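Long-range contacts in fluvirucin B1 DH domain from module 1 (Actinomadura vulgaris, PDB 6OBV), which probably dehydrates a beta-hydroxyacyl intermediate to the alpha,beta-unsaturated chain during assembly of the polyketide fluvirucin B1: residues Asp36-Leu40 / Gly222-Pro227; Pro114-Ala120 / Val132-Thr138; Trp165-Ala170 / Val206-Val210; Arg264-His268 / Leu279-Thr285. One frame throughout, in Å; residues are numbered along the deposited sequence.

In the fold
From the N terminus, the loop 36-40 is the first piece to find a distant partner: contact 1 brings it against 222-227 and closes a loop of 181 residues. Contacts 2 and 3 nest inside that loop. Contact 2 is a hairpin of strands 115-121 and 130-137; contact 3, its centre about 37 Å from that of contact 2, folds the loop 165-170 onto strand 205-211. Contact 4, the hairpin of strands 264-271 and 277-282, lies further along the chain, beyond contact 1's loop. Strands 205-211 and 264-271 are neighbours, so contacts 3 and 4 touch. Contact 1 joins the two sides of the double hotdog, with contact 2 on one side and contacts 3 and 4 on the other.

Contact 1: residues Asp36-Leu40 / Gly222-Pro227; sequences DHPML and GYGIHP
Tyr-223 and Pro-38 meet where the loop 222-227 leads into helix 227-232, with His-226 as its N-cap (ND1 to Ala-228 N), ahead of the family's DxxxQ/H motif. The proline lies over one face of the phenol ring: Pro-38 CG stands 3.6 Å from the Tyr-223 ring centroid, 13° off the normal, a CH-pi contact, while Pro-38 CB is 3.4 Å from Tyr-223 OH. Pro-38 CD also rests on the backbone, 3.3 Å from Gly-222 O. Met-39 comes in at the ring's edge, its CG 4.0 Å from Tyr-223 CE1, and a bend at chi3 (-72°) turns its methyl CE to within 4.3 Å of Pro-227 CG. His-37 is steep to the tyrosine, with planes at 82° and His-37 CE1 4.1 Å from Tyr-223 CD1. Both ring nitrogens of His-37 are occupied: ND1 accepts Met-39 N at 3.1 Å, which fixes the ring's rotation, and NE2 bonds to Glu-84 OE2. That same carboxylate oxygen takes Gly-224 N, making Glu-84 the polar bridge between two loops otherwise joined by van der Waals contact. Glu-84 belongs to helix 79-92, which also packs against Met-39 through Leu-85, while Ile-58 of strand 52-58 touches Met-39 too.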
loop_
_atom_site.group_PDB
_atom_site.type_symbol
_atom_site.label_atom_id
_atom_site.label_comp_id
_atom_site.label_asym_id
_atom_site.label_seq_id
_atom_site.Cartn_x
_atom_site.Cartn_y
_atom_site.Cartn_z
ATOM N N ASP A 36 0.028 12.559 -6.744
ATOM C CA ASP A 36 0.067 13.139 -8.089
ATOM C C ASP A 36 1.516 13.212 -8.558
ATOM O O ASP A 36 2.226 14.190 -8.325
ATOM C CB ASP A 36 -0.592 14.512 -8.119
ATOM C CG ASP A 36 -0.603 15.116 -9.520
ATOM O OD1 ASP A 36 -0.734 14.343 -10.496
ATOM O OD2 ASP A 36 -0.502 16.360 -9.647
ATOM N N HIS A 37 1.949 12.165 -9.250
ATOM C CA HIS A 37 3.311 12.025 -9.722
ATOM C C HIS A 37 3.268 11.075 -10.906
ATOM O O HIS A 37 2.417 10.183 -10.931
ATOM C CB HIS A 37 4.215 11.480 -8.609
ATOM C CG HIS A 37 5.670 11.487 -8.958
ATOM N ND1 HIS A 37 6.277 10.449 -9.627
ATOM C CD2 HIS A 37 6.635 12.410 -8.736
ATOM C CE1 HIS A 37 7.555 10.732 -9.808
ATOM N NE2 HIS A 37 7.800 11.912 -9.268
ATOM N N PRO A 38 4.136 11.249 -11.916
ATOM C CA PRO A 38 4.057 10.372 -13.106
ATOM C C PRO A 38 4.406 8.914 -12.847
ATOM O O PRO A 38 3.989 8.049 -13.624
ATOM C CB PRO A 38 5.056 11.016 -14.084
ATOM C CG PRO A 38 5.126 12.459 -13.672
ATOM C CD PRO A 38 5.002 12.421 -12.158
ATOM N N MET A 39 5.164 8.597 -11.798
ATOM C CA MET A 39 5.574 7.223 -11.574
ATOM C C MET A 39 4.961 6.608 -10.333
ATOM O O MET A 39 4.962 5.378 -10.217
ATOM C CB MET A 39 7.107 7.121 -11.463
ATOM C CG MET A 39 7.848 7.729 -12.637
ATOM S SD MET A 39 9.600 7.282 -12.677
ATOM C CE MET A 39 10.250 8.236 -11.336
ATOM N N LEU A 40 4.455 7.426 -9.409
ATOM C CA LEU A 40 3.811 6.955 -8.185
ATOM C C LEU A 40 2.396 7.498 -8.112
ATOM O O LEU A 40 2.180 8.692 -8.338
ATOM C CB LEU A 40 4.569 7.406 -6.947
ATOM C CG LEU A 40 6.012 6.963 -6.893
ATOM C CD1 LEU A 40 6.680 7.839 -5.888
ATOM C CD2 LEU A 40 6.098 5.468 -6.522
ATOM N N GLY A 222 5.254 17.598 -13.841
ATOM C CA GLY A 222 4.851 16.669 -12.804
ATOM C C GLY A 222 5.986 16.003 -12.054
ATOM O O GLY A 222 5.764 15.441 -10.976
ATOM N N TYR A 223 7.193 16.041 -12.592
ATOM C CA TYR A 223 8.321 15.478 -11.878
ATOM C C TYR A 223 8.869 16.499 -10.890
ATOM O O TYR A 223 8.707 17.708 -11.058
ATOM C CB TYR A 223 9.407 15.036 -12.857
ATOM C CG TYR A 223 9.026 13.785 -13.640
ATOM C CD1 TYR A 223 9.219 12.514 -13.097
ATOM C CD2 TYR A 223 8.478 13.874 -14.911
ATOM C CE1 TYR A 223 8.879 11.366 -13.789
ATOM C CE2 TYR A 223 8.136 12.729 -15.620
ATOM C CZ TYR A 223 8.346 11.478 -15.052
ATOM O OH TYR A 223 7.994 10.344 -15.750
ATOM N N GLY A 224 9.489 15.989 -9.829
ATOM C CA GLY A 224 10.374 16.807 -9.028
ATOM C C GLY A 224 11.479 17.362 -9.909
ATOM O O GLY A 224 11.658 18.575 -10.008
ATOM N N ILE A 225 12.229 16.471 -10.556
ATOM C CA ILE A 225 13.067 16.820 -11.698
ATOM C C ILE A 225 13.070 15.618 -12.633
ATOM O O ILE A 225 13.353 14.490 -12.202
ATOM C CB ILE A 225 14.496 17.247 -11.287
ATOM C CG1 ILE A 225 15.213 17.816 -12.527
ATOM C CG2 ILE A 225 15.266 16.070 -10.621
ATOM C CD1 ILE A 225 16.521 18.588 -12.303
ATOM N N HIS A 226 12.703 15.836 -13.905
ATOM C CA HIS A 226 12.589 14.725 -14.840
ATOM C C HIS A 226 13.858 13.873 -14.776
ATOM O O HIS A 226 14.967 14.416 -14.879
ATOM C CB HIS A 226 12.357 15.223 -16.272
ATOM C CG HIS A 226 11.838 14.164 -17.204
ATOM N ND1 HIS A 226 12.506 12.978 -17.435
ATOM C CD2 HIS A 226 10.709 14.108 -17.947
ATOM C CE1 HIS A 226 11.814 12.243 -18.289
ATOM N NE2 HIS A 226 10.717 12.902 -18.609
ATOM N N PRO A 227 13.743 12.567 -14.543
ATOM C CA PRO A 227 14.951 11.726 -14.487
ATOM C C PRO A 227 15.849 11.869 -15.711
ATOM O O PRO A 227 17.075 11.742 -15.582
ATOM C CB PRO A 227 14.381 10.306 -14.345
ATOM C CG PRO A 227 13.064 10.510 -13.632
ATOM C CD PRO A 227 12.526 11.832 -14.145
#

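Contact 2: residues Pro114-Ala120 / Val132-Thr138; sequences PVQLQVA and VAVHART
Strands 115-120 and 132-137 run antiparallel at 166° with axes 4.7 Å apart, hydrogen-bonded in both directions at the pairs Gln-116/Arg-137, Gln-118/His-135 and Ala-120/Ala-133. They form a beta hairpin of the dehydratase's double hotdog fold. Leu-117, Val-119, Val-134 and Ala-136 share one face. There Val-115 CG1 and Leu-117 CD2 flank the methyl of Ala-136, at 3.9 Å and 4.1 Å from Ala-136 CB, and helix 79-92 packs on this side through Leu-85, Ala-89 and Phe-82. Nearer the turn, Val-119 and Val-132 run in the same direction next to each other, with Val-119 CG1 3.8 Å from Val-132 CG2. The other face is polar and turned to the second subunit: Gln-118 NE2 bonds to Glu-45 O and Arg-137 NH1 makes a salt bridge with Glu-45 OE1, both on that subunit. Within the hairpin, Gln-116 and Arg-137 run alongside each other. Arg-137 leaves the backbone with CG wedged between N and the carbonyl carbon (chi1 65°), then extends to put its guanidinium nearly coplanar with the amide. Arg-137 NE reaches Gln-116 OE1 at 2.6 Å in the guanidinium plane, whereas Arg-137 NH2 adds only a weak bond to that oxygen at 3.2 Å.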
loop_
_atom_site.group_PDB
_atom_site.type_symbol
_atom_site.label_atom_id
_atom_site.label_comp_id
_atom_site.label_asym_id
_atom_site.label_seq_id
_atom_site.Cartn_x
_atom_site.Cartn_y
_atom_site.Cartn_z
ATOM N N PRO A 114 5.408 -3.992 -18.091
ATOM C CA PRO A 114 5.294 -3.025 -16.998
ATOM C C PRO A 114 6.099 -3.443 -15.777
ATOM O O PRO A 114 6.354 -4.626 -15.538
ATOM C CB PRO A 114 3.797 -3.015 -16.695
ATOM C CG PRO A 114 3.344 -4.335 -17.095
ATOM C CD PRO A 114 4.150 -4.708 -18.316
ATOM N N VAL A 115 6.489 -2.444 -14.994
ATOM C CA VAL A 115 7.258 -2.635 -13.772
ATOM C C VAL A 115 6.470 -2.060 -12.605
ATOM O O VAL A 115 6.045 -0.897 -12.645
ATOM C CB VAL A 115 8.637 -1.967 -13.878
ATOM C CG1 VAL A 115 9.429 -2.164 -12.605
ATOM C CG2 VAL A 115 9.393 -2.489 -15.107
ATOM N N GLN A 116 6.273 -2.878 -11.569
ATOM C CA GLN A 116 5.681 -2.404 -10.324
ATOM C C GLN A 116 6.754 -1.759 -9.454
ATOM O O GLN A 116 7.836 -2.322 -9.281
ATOM C CB GLN A 116 5.034 -3.564 -9.567
ATOM C CG GLN A 116 3.787 -4.102 -10.214
ATOM C CD GLN A 116 3.108 -5.133 -9.336
ATOM O OE1 GLN A 116 3.770 -5.851 -8.559
ATOM N NE2 GLN A 116 1.779 -5.202 -9.432
ATOM N N LEU A 117 6.461 -0.576 -8.910
ATOM C CA LEU A 117 7.405 0.160 -8.070
ATOM C C LEU A 117 6.866 0.246 -6.653
ATOM O O LEU A 117 5.662 0.423 -6.463
ATOM C CB LEU A 117 7.629 1.581 -8.591
ATOM C CG LEU A 117 8.240 1.792 -9.971
ATOM C CD1 LEU A 117 8.431 3.314 -10.212
ATOM C CD2 LEU A 117 9.562 1.056 -10.069
ATOM N N GLN A 118 7.749 0.142 -5.658
ATOM C CA GLN A 118 7.358 0.407 -4.275
ATOM C C GLN A 118 8.470 1.164 -3.571
ATOM O O GLN A 118 9.621 0.721 -3.577
ATOM C CB GLN A 118 7.054 -0.874 -3.490
ATOM C CG GLN A 118 5.596 -1.218 -3.391
ATOM C CD GLN A 118 5.312 -2.244 -2.307
ATOM O OE1 GLN A 118 5.876 -2.186 -1.216
ATOM N NE2 GLN A 118 4.442 -3.193 -2.611
ATOM N N VAL A 119 8.112 2.282 -2.948
ATOM C CA VAL A 119 9.035 3.123 -2.202
ATOM C C VAL A 119 8.611 3.061 -0.742
ATOM O O VAL A 119 7.533 3.545 -0.380
ATOM C CB VAL A 119 9.044 4.573 -2.714
ATOM C CG1 VAL A 119 10.110 5.362 -1.981
ATOM C CG2 VAL A 119 9.274 4.634 -4.237
ATOM N N ALA A 120 9.435 2.448 0.098
ATOM C CA ALA A 120 9.108 2.280 1.504
ATOM C C ALA A 120 9.882 3.297 2.336
ATOM O O ALA A 120 11.079 3.503 2.118
ATOM C CB ALA A 120 9.427 0.858 1.961
ATOM N N VAL A 132 14.693 4.936 3.663
ATOM C CA VAL A 132 13.931 4.811 2.431
ATOM C C VAL A 132 14.558 3.686 1.632
ATOM O O VAL A 132 15.758 3.419 1.749
ATOM C CB VAL A 132 13.898 6.130 1.627
ATOM C CG1 VAL A 132 15.289 6.517 1.171
ATOM C CG2 VAL A 132 12.913 6.048 0.436
ATOM N N ALA A 133 13.719 2.978 0.876
ATOM C CA ALA A 133 14.137 1.867 0.035
ATOM C C ALA A 133 13.234 1.854 -1.189
ATOM O O ALA A 133 12.063 2.213 -1.091
ATOM C CB ALA A 133 14.066 0.525 0.792
ATOM N N VAL A 134 13.786 1.490 -2.353
ATOM C CA VAL A 134 12.996 1.329 -3.579
ATOM C C VAL A 134 13.096 -0.129 -4.021
ATOM O O VAL A 134 14.201 -0.648 -4.214
ATOM C CB VAL A 134 13.458 2.267 -4.711
ATOM C CG1 VAL A 134 12.522 2.142 -5.923
ATOM C CG2 VAL A 134 13.481 3.722 -4.263
ATOM N N HIS A 135 11.945 -0.789 -4.166
ATOM C CA HIS A 135 11.813 -2.145 -4.682
ATOM C C HIS A 135 11.080 -2.134 -6.022
ATOM O O HIS A 135 10.295 -1.233 -6.318
ATOM C CB HIS A 135 11.052 -3.039 -3.691
ATOM C CG HIS A 135 11.798 -3.294 -2.418
ATOM N ND1 HIS A 135 11.868 -2.370 -1.395
ATOM C CD2 HIS A 135 12.521 -4.363 -2.010
ATOM C CE1 HIS A 135 12.591 -2.863 -0.410
ATOM N NE2 HIS A 135 13.000 -4.071 -0.757
ATOM N N ALA A 136 11.324 -3.160 -6.831
ATOM C CA ALA A 136 10.659 -3.246 -8.121
ATOM C C ALA A 136 10.510 -4.701 -8.511
ATOM O O ALA A 136 11.256 -5.576 -8.053
ATOM C CB ALA A 136 11.427 -2.477 -9.213
ATOM N N ARG A 137 9.526 -4.955 -9.369
ATOM C CA ARG A 137 9.370 -6.287 -9.936
ATOM C C ARG A 137 8.507 -6.191 -11.181
ATOM O O ARG A 137 7.761 -5.223 -11.372
ATOM C CB ARG A 137 8.746 -7.254 -8.929
ATOM C CG ARG A 137 7.337 -6.900 -8.559
ATOM C CD ARG A 137 6.581 -8.124 -8.109
ATOM N NE ARG A 137 5.232 -7.788 -7.660
ATOM C CZ ARG A 137 4.519 -8.531 -6.817
ATOM N NH1 ARG A 137 5.030 -9.654 -6.332
ATOM N NH2 ARG A 137 3.299 -8.149 -6.454
ATOM N N THR A 138 8.647 -7.196 -12.047
ATOM C CA THR A 138 7.829 -7.336 -13.242
ATOM C C THR A 138 7.120 -8.671 -13.179
ATOM O O THR A 138 7.694 -9.663 -12.714
ATOM C CB THR A 138 8.653 -7.272 -14.534
ATOM O OG1 THR A 138 9.454 -8.453 -14.647
ATOM C CG2 THR A 138 9.558 -6.080 -14.531
#

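Contact 3: residues Trp165-Ala170 / Val206-Val210; sequences WPPAGA and VFAEV
The ring of Phe-207 is held between two neighbours. Pro-167 lies over one face, its CG 3.3 Å from Phe-207 CE1 and 3.5 Å from the Phe-207 ring centroid, offset toward the rim; the close approach makes this CH-pi contact a tight one. The imidazole of His-268, on the next strand, stacks on the opposite face. Ala-170 CB comes in obliquely, 4.1 Å from Phe-207 CD2. Trp-165 stands nearly perpendicular to the phenyl ring, planes at 87°, and its outer benzo corner does the touching: Trp-165 CH2 is 3.8 Å from Phe-207 CB. Further round the indole's edge, Trp-165 CZ2 points at Ala-208 O, 3.5 Å away. These rings fasten the loop 165-170, which leads into the short strand 171-173, onto strand 205-211 of the double hotdog. The loop gets its shape from a cis peptide bond before Pro-166 and a type II beta turn from Pro-167 to Ala-170, in which Gly-169 takes the position of positive phi. At the pyrrole end, Trp-165 NE1 gives its N-H to Glu-209 OE2 at 2.7 Å, a short bond but bent to 135°. The carboxylate lies only 9° from the indole plane and accepts the N-H through the anti lone pair of OE2. Glu-209 OE1 is held by Arg-198 in a salt bridge.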
loop_
_atom_site.group_PDB
_atom_site.type_symbol
_atom_site.label_atom_id
_atom_site.label_comp_id
_atom_site.label_asym_id
_atom_site.label_seq_id
_atom_site.Cartn_x
_atom_site.Cartn_y
_atom_site.Cartn_z
ATOM N N TRP A 165 26.767 34.245 -16.457
ATOM C CA TRP A 165 26.602 32.919 -17.040
ATOM C C TRP A 165 27.003 32.965 -18.506
ATOM O O TRP A 165 26.373 33.694 -19.293
ATOM C CB TRP A 165 25.185 32.377 -16.903
ATOM C CG TRP A 165 25.150 30.940 -17.326
ATOM C CD1 TRP A 165 24.715 30.446 -18.521
ATOM C CD2 TRP A 165 25.615 29.816 -16.573
ATOM N NE1 TRP A 165 24.853 29.075 -18.552
ATOM C CE2 TRP A 165 25.414 28.664 -17.369
ATOM C CE3 TRP A 165 26.171 29.667 -15.299
ATOM C CZ2 TRP A 165 25.752 27.380 -16.930
ATOM C CZ3 TRP A 165 26.512 28.401 -14.871
ATOM C CH2 TRP A 165 26.295 27.270 -15.681
ATOM N N PRO A 166 28.032 32.209 -18.921
ATOM C CA PRO A 166 28.775 31.307 -18.023
ATOM C C PRO A 166 29.799 32.070 -17.175
ATOM O O PRO A 166 30.114 33.212 -17.505
ATOM C CB PRO A 166 29.455 30.338 -18.993
ATOM C CG PRO A 166 29.697 31.195 -20.228
ATOM C CD PRO A 166 28.560 32.189 -20.298
ATOM N N PRO A 167 30.273 31.467 -16.084
ATOM C CA PRO A 167 31.187 32.184 -15.184
ATOM C C PRO A 167 32.421 32.692 -15.908
ATOM O O PRO A 167 32.825 32.156 -16.943
ATOM C CB PRO A 167 31.555 31.124 -14.143
ATOM C CG PRO A 167 30.354 30.259 -14.096
ATOM C CD PRO A 167 29.831 30.187 -15.506
ATOM N N ALA A 168 33.021 33.735 -15.347
ATOM C CA ALA A 168 34.250 34.269 -15.914
ATOM C C ALA A 168 35.337 33.200 -15.910
ATOM O O ALA A 168 35.370 32.315 -15.049
ATOM C CB ALA A 168 34.712 35.508 -15.141
ATOM N N GLY A 169 36.211 33.267 -16.912
ATOM C CA GLY A 169 37.262 32.286 -17.061
ATOM C C GLY A 169 36.853 30.956 -17.665
ATOM O O GLY A 169 37.722 30.099 -17.862
ATOM N N ALA A 170 35.573 30.747 -17.974
ATOM C CA ALA A 170 35.115 29.473 -18.528
ATOM C C ALA A 170 35.268 29.465 -20.043
ATOM O O ALA A 170 34.865 30.416 -20.724
ATOM C CB ALA A 170 33.661 29.200 -18.146
ATOM N N VAL A 206 33.233 22.124 -14.559
ATOM C CA VAL A 206 32.463 22.128 -15.795
ATOM C C VAL A 206 31.158 22.878 -15.567
ATOM O O VAL A 206 30.522 22.751 -14.513
ATOM C CB VAL A 206 32.162 20.702 -16.297
ATOM C CG1 VAL A 206 31.512 20.742 -17.681
ATOM C CG2 VAL A 206 33.418 19.890 -16.331
ATOM N N PHE A 207 30.745 23.624 -16.580
ATOM C CA PHE A 207 29.459 24.285 -16.616
ATOM C C PHE A 207 28.706 23.780 -17.837
ATOM O O PHE A 207 29.300 23.584 -18.903
ATOM C CB PHE A 207 29.648 25.786 -16.674
ATOM C CG PHE A 207 30.443 26.328 -15.538
ATOM C CD1 PHE A 207 29.827 26.627 -14.321
ATOM C CD2 PHE A 207 31.807 26.551 -15.671
ATOM C CE1 PHE A 207 30.565 27.116 -13.245
ATOM C CE2 PHE A 207 32.554 27.052 -14.601
ATOM C CZ PHE A 207 31.930 27.335 -13.388
ATOM N N ALA A 208 27.406 23.564 -17.688
ATOM C CA ALA A 208 26.620 22.958 -18.751
ATOM C C ALA A 208 25.251 23.607 -18.806
ATOM O O ALA A 208 24.741 24.131 -17.812
ATOM C CB ALA A 208 26.457 21.442 -18.554
ATOM N N GLU A 209 24.665 23.581 -19.993
ATOM C CA GLU A 209 23.244 23.829 -20.161
ATOM C C GLU A 209 22.638 22.581 -20.775
ATOM O O GLU A 209 23.188 22.028 -21.734
ATOM C CB GLU A 209 22.984 25.050 -21.032
ATOM C CG GLU A 209 23.543 26.317 -20.459
ATOM C CD GLU A 209 23.233 27.541 -21.312
ATOM O OE1 GLU A 209 22.715 27.374 -22.439
ATOM O OE2 GLU A 209 23.505 28.671 -20.846
ATOM N N VAL A 210 21.522 22.133 -20.198
ATOM C CA VAL A 210 20.884 20.863 -20.523
ATOM C C VAL A 210 19.389 21.113 -20.698
ATOM O O VAL A 210 18.778 21.810 -19.878
ATOM C CB VAL A 210 21.128 19.824 -19.412
ATOM C CG1 VAL A 210 20.618 18.477 -19.843
ATOM C CG2 VAL A 210 22.590 19.762 -19.052
#

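Contact 4: residues Arg264-His268 / Leu279-Thr285; sequences RVRVH and LHITDTT
Arg-266 reaches out over the turn that follows its partner strand, crossing Thr-282 on the way: Arg-266 CB passes 3.3 Å from Thr-282 OG1 and Arg-266 CD 3.4 Å from Asp-283 O. With CG anti to the carbonyl carbon (chi1 -55°) and the chain extended to NE, the guanidinium is laid with one face over the backbone of Asp-283 to Thr-285. At its edge, in plane, a water accepts from Arg-266 NH1 at 3.2 Å and also bonds to Thr-282 OG1. Trp-165 meets this arginine as a cation-pi partner. The backbone below the guanidinium is itself braced, since Asp-283 OD1 accepts both Thr-285 N, as an Asx turn, and Thr-285 OG1. Arg-264, bent at chi3, lies roughly perpendicular to Thr-284 and makes one weak bond, Arg-264 NH2 to Thr-284 OG1 at 3.4 Å. Apolar side chains occupy the other face. Val-265 CB presses on Ile-281 CG2 at 3.5 Å, while Val-267 runs alongside Leu-279, its CG1 3.8 Å from Leu-279 CD2; Leu-229 and Leu-230 of helix 227-232 pack here. Paired backbone bonds at Arg-266/Thr-282 and His-268/His-280 complete an antiparallel hairpin with one face against a helix, as expected of a hotdog fold.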
loop_
_atom_site.group_PDB
_atom_site.type_symbol
_atom_site.label_atom_id
_atom_site.label_comp_id
_atom_site.label_asym_id
_atom_site.label_seq_id
_atom_site.Cartn_x
_atom_site.Cartn_y
_atom_site.Cartn_z
ATOM N N ARG A 264 14.673 22.992 -18.546
ATOM C CA ARG A 264 16.033 23.332 -18.939
ATOM C C ARG A 264 16.758 23.813 -17.694
ATOM O O ARG A 264 16.150 24.439 -16.822
ATOM C CB ARG A 264 16.049 24.414 -20.033
ATOM C CG ARG A 264 14.987 24.226 -21.109
ATOM C CD ARG A 264 14.985 25.358 -22.130
ATOM N NE ARG A 264 14.980 26.666 -21.490
ATOM C CZ ARG A 264 15.223 27.806 -22.135
ATOM N NH1 ARG A 264 15.485 27.779 -23.435
ATOM N NH2 ARG A 264 15.208 28.973 -21.488
ATOM N N VAL A 265 18.043 23.483 -17.574
ATOM C CA VAL A 265 18.797 23.844 -16.382
ATOM C C VAL A 265 20.213 24.241 -16.761
ATOM O O VAL A 265 20.716 23.921 -17.841
ATOM C CB VAL A 265 18.855 22.704 -15.330
ATOM C CG1 VAL A 265 17.443 22.369 -14.760
ATOM C CG2 VAL A 265 19.579 21.478 -15.884
ATOM N N ARG A 266 20.853 24.944 -15.838
ATOM C CA ARG A 266 22.293 25.107 -15.839
ATOM C C ARG A 266 22.901 24.174 -14.799
ATOM O O ARG A 266 22.269 23.844 -13.791
ATOM C CB ARG A 266 22.673 26.545 -15.531
ATOM C CG ARG A 266 22.046 27.588 -16.445
ATOM C CD ARG A 266 22.158 28.937 -15.763
ATOM N NE ARG A 266 21.751 30.036 -16.615
ATOM C CZ ARG A 266 21.877 31.313 -16.277
ATOM N NH1 ARG A 266 22.408 31.635 -15.104
ATOM N NH2 ARG A 266 21.483 32.263 -17.112
ATOM N N VAL A 267 24.132 23.740 -15.053
ATOM C CA VAL A 267 24.803 22.752 -14.216
ATOM C C VAL A 267 26.196 23.249 -13.876
ATOM O O VAL A 267 26.905 23.781 -14.735
ATOM C CB VAL A 267 24.868 21.380 -14.914
ATOM C CG1 VAL A 267 25.491 20.335 -13.984
ATOM C CG2 VAL A 267 23.479 20.954 -15.333
ATOM N N HIS A 268 26.581 23.095 -12.615
ATOM C CA HIS A 268 27.917 23.440 -12.133
ATOM C C HIS A 268 28.478 22.204 -11.429
ATOM O O HIS A 268 28.076 21.889 -10.306
ATOM C CB HIS A 268 27.844 24.647 -11.202
ATOM C CG HIS A 268 29.165 25.068 -10.631
ATOM N ND1 HIS A 268 30.372 24.766 -11.227
ATOM C CD2 HIS A 268 29.465 25.776 -9.516
ATOM C CE1 HIS A 268 31.356 25.259 -10.498
ATOM N NE2 HIS A 268 30.832 25.874 -9.453
ATOM N N LEU A 279 27.340 18.764 -7.589
ATOM C CA LEU A 279 26.603 19.403 -8.673
ATOM C C LEU A 279 25.567 20.350 -8.098
ATOM O O LEU A 279 24.817 20.002 -7.180
ATOM C CB LEU A 279 25.887 18.402 -9.606
ATOM C CG LEU A 279 26.697 17.309 -10.293
ATOM C CD1 LEU A 279 26.135 16.013 -9.822
ATOM C CD2 LEU A 279 26.613 17.381 -11.792
ATOM N N HIS A 280 25.519 21.542 -8.667
ATOM C CA HIS A 280 24.564 22.552 -8.261
ATOM C C HIS A 280 23.850 23.008 -9.516
ATOM O O HIS A 280 24.487 23.415 -10.491
ATOM C CB HIS A 280 25.263 23.687 -7.507
ATOM C CG HIS A 280 25.873 23.224 -6.217
ATOM N ND1 HIS A 280 25.110 22.837 -5.133
ATOM C CD2 HIS A 280 27.163 23.015 -5.859
ATOM C CE1 HIS A 280 25.904 22.439 -4.155
ATOM N NE2 HIS A 280 27.155 22.540 -4.569
ATOM N N ILE A 281 22.538 22.857 -9.510
ATOM C CA ILE A 281 21.714 22.987 -10.692
ATOM C C ILE A 281 20.845 24.214 -10.493
ATOM O O ILE A 281 20.255 24.402 -9.421
ATOM C CB ILE A 281 20.896 21.704 -10.916
ATOM C CG1 ILE A 281 21.859 20.546 -11.194
ATOM C CG2 ILE A 281 19.937 21.826 -12.065
ATOM C CD1 ILE A 281 21.178 19.217 -11.222
ATOM N N THR A 282 20.819 25.077 -11.498
ATOM C CA THR A 282 20.022 26.288 -11.458
ATOM C C THR A 282 19.126 26.301 -12.681
ATOM O O THR A 282 19.287 25.490 -13.588
ATOM C CB THR A 282 20.910 27.532 -11.442
ATOM O OG1 THR A 282 21.918 27.385 -12.451
ATOM C CG2 THR A 282 21.556 27.685 -10.087
ATOM N N ASP A 283 18.176 27.230 -12.709
ATOM C CA ASP A 283 17.363 27.367 -13.904
ATOM C C ASP A 283 17.977 28.449 -14.799
ATOM O O ASP A 283 18.982 29.076 -14.458
ATOM C CB ASP A 283 15.897 27.615 -13.530
ATOM C CG ASP A 283 15.682 28.871 -12.684
ATOM O OD1 ASP A 283 16.449 29.858 -12.812
ATOM O OD2 ASP A 283 14.711 28.871 -11.897
ATOM N N THR A 284 17.394 28.652 -15.979
ATOM C CA THR A 284 18.020 29.538 -16.954
ATOM C C THR A 284 17.989 30.995 -16.539
ATOM O O THR A 284 18.447 31.843 -17.309
ATOM C CB THR A 284 17.364 29.388 -18.327
ATOM O OG1 THR A 284 15.964 29.682 -18.227
ATOM C CG2 THR A 284 17.573 27.963 -18.862
ATOM N N THR A 285 17.481 31.317 -15.353
ATOM C CA THR A 285 17.643 32.651 -14.791
ATOM C C THR A 285 18.544 32.647 -13.559
ATOM O O THR A 285 18.617 33.656 -12.849
ATOM C CB THR A 285 16.277 33.257 -14.454
ATOM O OG1 THR A 285 15.701 32.560 -13.342
ATOM C CG2 THR A 285 15.346 33.146 -15.658
HETATM O O HOH W 1 23.364 29.674 -12.812
#